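Local coordinates for NreA protein (Staphylococcus carnosus subsp. carnosus TM300, PDB 4IUH) that acts as a cytosolic nitrate receptor of the staphylococcal nitrate regulation system, binding nitrate, or iodide in this crystal, in a GAF domain, at residues 37-42 / 135-140; 42-47 / 130-135. One frame throughout, in Å; residues are numbered along the deposited sequence.

Contact 1 of 2, residues 37-42 / 135-140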
# COMPACT_ATOMS: atom_id res chain seq x y z
N LYS A 37 4.27 -2.35 14.12
CA LYS A 37 3.00 -2.31 14.85
C LYS A 37 1.84 -1.75 14.02
O LYS A 37 1.17 -0.80 14.43
CB LYS A 37 3.13 -1.54 16.17
CG LYS A 37 3.87 -2.29 17.28
CD LYS A 37 5.38 -2.21 17.10
CE LYS A 37 6.11 -2.97 18.21
NZ LYS A 37 7.56 -3.19 17.88
N PHE A 38 1.62 -2.34 12.85
CA PHE A 38 0.45 -2.03 12.05
C PHE A 38 -0.58 -3.17 12.10
O PHE A 38 -0.22 -4.33 12.29
CB PHE A 38 0.85 -1.76 10.60
CG PHE A 38 1.38 -0.36 10.35
CD1 PHE A 38 0.50 0.68 10.06
CD2 PHE A 38 2.74 -0.10 10.39
CE1 PHE A 38 0.98 1.96 9.83
CE2 PHE A 38 3.22 1.18 10.16
CZ PHE A 38 2.33 2.21 9.88
N ASP A 39 -1.85 -2.84 11.95
CA ASP A 39 -2.89 -3.86 11.86
C ASP A 39 -2.91 -4.57 10.49
O ASP A 39 -3.34 -5.72 10.38
CB ASP A 39 -4.26 -3.24 12.14
CG ASP A 39 -4.42 -2.78 13.58
OD1 ASP A 39 -3.96 -3.50 14.50
OD2 ASP A 39 -4.98 -1.68 13.81
N PHE A 40 -2.43 -3.88 9.46
CA PHE A 40 -2.56 -4.37 8.09
C PHE A 40 -1.41 -3.90 7.22
O PHE A 40 -0.92 -2.78 7.36
CB PHE A 40 -3.90 -3.89 7.49
CG PHE A 40 -4.08 -4.26 6.04
CD1 PHE A 40 -4.36 -5.57 5.67
CD2 PHE A 40 -4.00 -3.30 5.04
CE1 PHE A 40 -4.53 -5.90 4.33
CE2 PHE A 40 -4.19 -3.63 3.70
CZ PHE A 40 -4.45 -4.93 3.35
N ALA A 41 -0.98 -4.77 6.30
CA ALA A 41 0.02 -4.41 5.31
C ALA A 41 -0.25 -5.15 4.00
O ALA A 41 -0.74 -6.28 4.00
CB ALA A 41 1.42 -4.71 5.82
N ALA A 42 0.07 -4.51 2.87
CA ALA A 42 -0.11 -5.14 1.58
C ALA A 42 0.84 -4.59 0.53
O ALA A 42 1.30 -3.45 0.63
CB ALA A 42 -1.55 -5.00 1.11
N LEU A 135 0.59 0.43 4.43
CA LEU A 135 0.62 0.13 5.85
C LEU A 135 -0.62 0.76 6.47
O LEU A 135 -0.81 1.97 6.34
CB LEU A 135 1.91 0.68 6.48
CG LEU A 135 3.20 0.23 5.79
CD1 LEU A 135 4.43 0.91 6.36
CD2 LEU A 135 3.36 -1.28 5.87
N GLY A 136 -1.46 -0.04 7.12
CA GLY A 136 -2.74 0.46 7.59
C GLY A 136 -3.10 0.11 9.03
O GLY A 136 -2.60 -0.88 9.59
N GLN A 137 -3.96 0.94 9.63
CA GLN A 137 -4.48 0.70 10.97
C GLN A 137 -5.99 0.53 10.92
O GLN A 137 -6.65 0.98 9.97
CB GLN A 137 -4.14 1.85 11.92
CG GLN A 137 -2.66 2.14 12.12
CD GLN A 137 -1.97 1.12 13.02
OE1 GLN A 137 -2.11 -0.09 12.83
NE2 GLN A 137 -1.22 1.61 14.00
N ARG A 138 -6.55 -0.10 11.94
CA ARG A 138 -8.00 -0.18 12.08
C ARG A 138 -8.44 0.40 13.42
O ARG A 138 -7.62 0.69 14.29
CB ARG A 138 -8.47 -1.64 11.96
CG ARG A 138 -8.10 -2.30 10.65
CD ARG A 138 -8.58 -3.75 10.59
NE ARG A 138 -7.53 -4.63 10.08
CZ ARG A 138 -7.50 -5.11 8.84
NH1 ARG A 138 -8.47 -4.80 8.01
NH2 ARG A 138 -6.51 -5.90 8.45
N GLU A 139 -9.75 0.59 13.55
CA GLU A 139 -10.38 0.91 14.83
C GLU A 139 -9.78 2.10 15.56
O GLU A 139 -9.62 2.08 16.77
CB GLU A 139 -10.34 -0.32 15.74
CG GLU A 139 -11.10 -1.49 15.17
CD GLU A 139 -11.22 -2.63 16.14
OE1 GLU A 139 -12.32 -3.21 16.24
OE2 GLU A 139 -10.21 -2.95 16.81
N GLY A 140 -9.45 3.15 14.80
CA GLY A 140 -9.03 4.40 15.38
C GLY A 140 -7.59 4.47 15.86
O GLY A 140 -7.16 5.52 16.33
O HOH W 1 -2.03 -1.86 15.30

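Contact 2 of 2, residues 42-47 / 130-135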
# COMPACT_ATOMS: atom_id res chain seq x y z
N ALA A 42 0.07 -4.51 2.87
CA ALA A 42 -0.11 -5.14 1.58
C ALA A 42 0.84 -4.59 0.53
O ALA A 42 1.30 -3.45 0.63
CB ALA A 42 -1.55 -5.00 1.11
N ILE A 43 1.15 -5.41 -0.47
CA ILE A 43 1.98 -4.99 -1.59
C ILE A 43 1.19 -5.05 -2.88
O ILE A 43 0.60 -6.08 -3.22
CB ILE A 43 3.26 -5.85 -1.73
CG1 ILE A 43 4.10 -5.80 -0.45
CG2 ILE A 43 4.10 -5.38 -2.90
CD1 ILE A 43 5.29 -6.75 -0.46
N ALA A 44 1.17 -3.92 -3.59
CA ALA A 44 0.55 -3.83 -4.90
C ALA A 44 1.64 -3.91 -5.96
O ALA A 44 2.61 -3.15 -5.92
CB ALA A 44 -0.20 -2.52 -5.02
N LEU A 45 1.47 -4.82 -6.92
CA LEU A 45 2.48 -5.03 -7.95
C LEU A 45 1.85 -5.16 -9.33
O LEU A 45 0.71 -5.60 -9.46
CB LEU A 45 3.34 -6.26 -7.63
CG LEU A 45 4.30 -6.13 -6.44
CD1 LEU A 45 4.84 -7.49 -6.02
CD2 LEU A 45 5.45 -5.20 -6.79
N PRO A 46 2.60 -4.76 -10.37
CA PRO A 46 2.12 -4.88 -11.75
C PRO A 46 2.06 -6.33 -12.23
O PRO A 46 2.88 -7.16 -11.84
CB PRO A 46 3.15 -4.08 -12.56
CG PRO A 46 4.38 -4.11 -11.71
CD PRO A 46 3.90 -4.07 -10.30
N GLU A 47 1.07 -6.63 -13.07
CA GLU A 47 0.81 -7.99 -13.54
C GLU A 47 0.30 -7.89 -14.98
O GLU A 47 -0.20 -6.84 -15.39
CB GLU A 47 -0.23 -8.64 -12.63
CG GLU A 47 -0.41 -10.13 -12.78
CD GLU A 47 -1.40 -10.69 -11.76
OE1 GLU A 47 -2.50 -11.14 -12.17
OE2 GLU A 47 -1.09 -10.68 -10.54
N TYR A 130 7.18 1.61 -9.48
CA TYR A 130 6.83 0.25 -9.84
C TYR A 130 5.57 -0.25 -9.14
O TYR A 130 4.60 -0.64 -9.79
CB TYR A 130 8.01 -0.66 -9.51
CG TYR A 130 7.90 -2.05 -10.06
CD1 TYR A 130 7.65 -3.13 -9.22
CD2 TYR A 130 8.07 -2.30 -11.42
CE1 TYR A 130 7.57 -4.43 -9.71
CE2 TYR A 130 7.98 -3.59 -11.92
CZ TYR A 130 7.73 -4.65 -11.07
OH TYR A 130 7.64 -5.93 -11.56
N GLY A 131 5.59 -0.24 -7.82
CA GLY A 131 4.48 -0.77 -7.05
C GLY A 131 4.19 0.10 -5.85
O GLY A 131 4.59 1.26 -5.81
N ALA A 132 3.48 -0.46 -4.87
CA ALA A 132 3.16 0.30 -3.68
C ALA A 132 3.13 -0.59 -2.45
O ALA A 132 2.67 -1.74 -2.50
CB ALA A 132 1.82 1.02 -3.85
N LEU A 133 3.61 -0.06 -1.34
CA LEU A 133 3.45 -0.72 -0.05
C LEU A 133 2.39 0.05 0.72
O LEU A 133 2.47 1.28 0.84
CB LEU A 133 4.77 -0.75 0.72
CG LEU A 133 4.66 -1.22 2.17
CD1 LEU A 133 4.29 -2.70 2.24
CD2 LEU A 133 5.94 -0.93 2.97
N LEU A 134 1.40 -0.67 1.24
CA LEU A 134 0.36 -0.05 2.06
C LEU A 134 0.48 -0.52 3.51
O LEU A 134 0.49 -1.71 3.79
CB LEU A 134 -1.02 -0.41 1.51
CG LEU A 134 -2.25 0.03 2.32
CD1 LEU A 134 -2.21 1.53 2.54
CD2 LEU A 134 -3.54 -0.38 1.62
N LEU A 135 0.59 0.43 4.43
CA LEU A 135 0.62 0.13 5.85
C LEU A 135 -0.62 0.76 6.47
O LEU A 135 -0.81 1.97 6.34
CB LEU A 135 1.91 0.68 6.48
CG LEU A 135 3.20 0.23 5.79
CD1 LEU A 135 4.43 0.91 6.36
CD2 LEU A 135 3.36 -1.28 5.87

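Contact 1 of 2, residues 37-42 / 135-140
F40 and G136 pair as antiparallel neighbours where strands 40-47 and 128-138 meet in the central sheet of the GAF domain, and D39 also faces G136, which makes this a classic beta bulge. G136 N gives a nearly straight bond to F40 O (2.8 Å, 172°), whereas the return bond from F40 N to G136 O is weak, consistent with the extra residue that the bulge inserts at D39. Side chains take over the pairing there. The amide of D39 is satisfied by Q137 OE1 at 2.9 Å, lying nearly along the C=O axis of that side chain. Q137 can reach it because its chain bends at CB-CG (chi2 -76°), turning the amide toward the backbone of K37 to D39; its NE2 donates to P142 O and weakly to K37 O, the carbonyl of a residue that ends helix 25-36 in a Schellman motif. The carboxylate of D39 answers in the other direction: OD2 accepts R138 N through its anti lone pair (2.9 Å, 168°) and also forms a salt bridge with R141. A water near D39 OD1 and Q137 OE1 can donate to either, weakly to OD1, but has more acceptors than protons. An acid suits this place because one oxygen receives both a backbone N-H and an arginine. The guanidinium of R138 is held by E113 and rests obliquely against F40, NH2 lying 3.4 Å from F40 CB. Beside the polar bulge, L135 CB stands over the centre of the flat, apolar F38 ring, 3.6 Å from its centroid, while G136 O meets the ring edge in its plane.

Contact 2 of 2, residues 42-47 / 130-135
A42 and L134 open a regular antiparallel ladder in the middle of the GAF-domain sheet, each giving its N-H to the other's carbonyl; the shorter bond, L134 N to A42 O, is 2.8 Å. A42 O also receives a CA-H contact from L133. Next comes I43, paired with L133 in a non-hydrogen-bonded position on the other face, where I43 CG1 lies 4.1 Å from L133 CD1. Branched aliphatic groups suit this face, which L123 of strand 115-125 and L156 help to cover. A44 returns to the A42 face and forms the second hydrogen-bonded pair, its N donating to A132 O at 2.9 Å (171°) and its O accepting from A132 N. The two methyls are 4.2 Å apart, and such small side chains probably let helix 78-86 lie close, where A80 meets A44 and V83 meets A132. L45 extends CD2 to Y130 CE1 (3.7 Å). Lacking an N-H, P46 makes its contact through its ring instead. Y130 has CG anti to its backbone N (chi1 -169°), which brings the phenol ring face against the proline, the two side chains crossing at about a right angle. P46 CG sits over one face of the Y130 ring, offset toward the rim and 3.5 Å from Y130 CZ.

Overall arrangement
Both contacts join strands 40-47 and 128-138, sharing A42 and L135, so together they form one long antiparallel seam; their centres are about 15 Å apart. Contact 2 lies nearer the middle of the chain and is almost wholly apolar, its polar atoms being backbone groups that pair regularly. Contact 1 is also largely buried, but at the end where strand 40-47 begins after helix 25-36; there the ladder is interrupted, and side-chain carboxylate, amide and water supplement the backbone bonds. The seam is continuous: F40 CE2 packs on L134 CD2 at 3.9 Å. At its far end, contact 2 becomes partly exposed, and across the two strands it ends in side-chain packing.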